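Side-chain contact in alginate lyase AlgAT5 (Defluviitalea, PDB 5ZQI), which probably cleaves alginate by beta-elimination, as a polysaccharide lyase of family 7 with a beta-sandwich fold: residues Thr197-Glu200 / Leu201-Phe205. Numbering follows the deposited sequence.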
loop_
_atom_site.group_PDB
_atom_site.type_symbol
_atom_site.label_atom_id
_atom_site.label_comp_id
_atom_site.label_asym_id
_atom_site.label_seq_id
_atom_site.Cartn_x
_atom_site.Cartn_y
_atom_site.Cartn_z
ATOM N N THR A 197 -1.936 9.255 16.588
ATOM C CA THR A 197 -0.694 9.320 17.345
ATOM C C THR A 197 -0.588 8.230 18.411
ATOM O O THR A 197 0.401 8.194 19.161
ATOM C CB THR A 197 -0.533 10.690 18.027
ATOM O OG1 THR A 197 -1.680 10.974 18.837
ATOM C CG2 THR A 197 -0.352 11.791 16.989
ATOM N N ASP A 198 -1.545 7.301 18.454
ATOM C CA ASP A 198 -1.585 6.242 19.454
ATOM C C ASP A 198 -2.015 4.938 18.783
ATOM O O ASP A 198 -2.935 4.259 19.231
ATOM C CB ASP A 198 -2.522 6.631 20.595
ATOM C CG ASP A 198 -2.571 5.594 21.725
ATOM O OD1 ASP A 198 -1.507 5.121 22.206
ATOM O OD2 ASP A 198 -3.706 5.280 22.167
ATOM N N TYR A 199 -1.369 4.576 17.677
ATOM C CA TYR A 199 -1.760 3.398 16.922
ATOM C C TYR A 199 -1.102 2.154 17.508
ATOM O O TYR A 199 0.131 2.057 17.565
ATOM C CB TYR A 199 -1.397 3.504 15.433
ATOM C CG TYR A 199 -1.844 2.276 14.672
ATOM C CD1 TYR A 199 -3.158 2.146 14.267
ATOM C CD2 TYR A 199 -0.967 1.245 14.393
ATOM C CE1 TYR A 199 -3.592 1.026 13.608
ATOM C CE2 TYR A 199 -1.399 0.109 13.747
ATOM C CZ TYR A 199 -2.721 -0.009 13.387
ATOM O OH TYR A 199 -3.167 -1.155 12.768
ATOM N N GLU A 200 -1.927 1.199 17.931
ATOM C CA GLU A 200 -1.448 -0.073 18.453
ATOM C C GLU A 200 -1.548 -1.155 17.385
ATOM O O GLU A 200 -2.581 -1.297 16.736
ATOM C CB GLU A 200 -2.242 -0.485 19.692
ATOM C CG GLU A 200 -2.168 0.473 20.849
ATOM C CD GLU A 200 -2.987 -0.011 22.034
ATOM O OE1 GLU A 200 -3.216 -1.241 22.128
ATOM O OE2 GLU A 200 -3.403 0.836 22.863
ATOM N N LEU A 201 -0.472 -1.914 17.212
ATOM C CA LEU A 201 -0.447 -2.958 16.203
ATOM C C LEU A 201 -1.640 -3.880 16.399
ATOM O O LEU A 201 -2.021 -4.209 17.532
ATOM C CB LEU A 201 0.850 -3.764 16.262
ATOM C CG LEU A 201 2.118 -3.041 15.776
ATOM C CD1 LEU A 201 3.297 -3.982 16.088
ATOM C CD2 LEU A 201 2.050 -2.637 14.344
ATOM N N GLY A 202 -2.214 -4.315 15.283
ATOM C CA GLY A 202 -3.371 -5.176 15.286
ATOM C C GLY A 202 -4.701 -4.462 15.248
ATOM O O GLY A 202 -5.731 -5.127 15.170
ATOM N N THR A 203 -4.706 -3.136 15.266
ATOM C CA THR A 203 -5.937 -2.364 15.301
ATOM C C THR A 203 -6.442 -2.149 13.868
ATOM O O THR A 203 -5.746 -1.556 13.030
ATOM C CB THR A 203 -5.713 -1.029 16.014
ATOM O OG1 THR A 203 -5.216 -1.250 17.347
ATOM C CG2 THR A 203 -7.051 -0.251 16.084
ATOM N N ARG A 204 -7.663 -2.609 13.595
ATOM C CA ARG A 204 -8.290 -2.407 12.296
ATOM C C ARG A 204 -8.676 -0.942 12.112
ATOM O O ARG A 204 -9.208 -0.298 13.021
ATOM C CB ARG A 204 -9.534 -3.312 12.174
ATOM C CG ARG A 204 -10.073 -3.497 10.750
ATOM C CD ARG A 204 -11.015 -4.684 10.663
ATOM N NE ARG A 204 -11.818 -4.642 9.455
ATOM C CZ ARG A 204 -12.698 -5.558 9.118
ATOM N NH1 ARG A 204 -12.909 -6.603 9.914
ATOM N NH2 ARG A 204 -13.358 -5.452 7.969
ATOM N N PHE A 205 -8.386 -0.415 10.924
ATOM C CA PHE A 205 -8.781 0.947 10.582
ATOM C C PHE A 205 -9.114 1.023 9.099
ATOM O O PHE A 205 -8.679 0.186 8.291
ATOM C CB PHE A 205 -7.695 2.000 10.923
ATOM C CG PHE A 205 -6.420 1.885 10.141
ATOM C CD1 PHE A 205 -5.402 1.135 10.611
ATOM C CD2 PHE A 205 -6.192 2.610 8.967
ATOM C CE1 PHE A 205 -4.162 1.038 9.915
ATOM C CE2 PHE A 205 -4.996 2.506 8.287
ATOM C CZ PHE A 205 -3.997 1.674 8.743
HETATM O O HOH W 1 -4.686 1.552 18.546
#
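Tyr-199 meets Thr-203 through its hydroxyl, which donates to Thr-203 O at 2.6 Å, the donor lying 17° from the carbonyl plane and that oxygen near the plane of the phenol ring at its edge. CG of Tyr-199 lies anti to the backbone N (chi1 -179°), which carries the ring alongside the following turn. The same OH also bonds to Ile-151 N, tying the loop to strand 142-153. Beyond the bond, Tyr-199 CE1 comes within 3.5 Å of Phe-205 CD1; the ring planes stand at 87° in an oblique pairing, with Tyr-199 OH in the Phe-205 ring plane at its edge. A leucine in place of Tyr-199 would probably leave Thr-203 O and Ile-151 N without their shared hydroxyl partner and open a gap beside Phe-205. This connection belongs to the beta-sandwich, leading from strand 190-194 of one sheet to strand 205-212 of the other. Glu-200 begins a type II beta turn ending at Thr-203, with Gly-202 at a positive phi, where a side chain would collide with the carbonyl oxygen of Leu-201, which calls for glycine. Two donors from one residue grip Glu-200 O: Thr-203 N closes the turn at 3.2 Å, while Thr-203 OG1, beside its own backbone N, adds a bond of 2.7 Å. A water accepts from Glu-200 N and donates to the backbone O of Asp-198 and to Thr-203 OG1 (3.1 Å from the water), bridging the two segments.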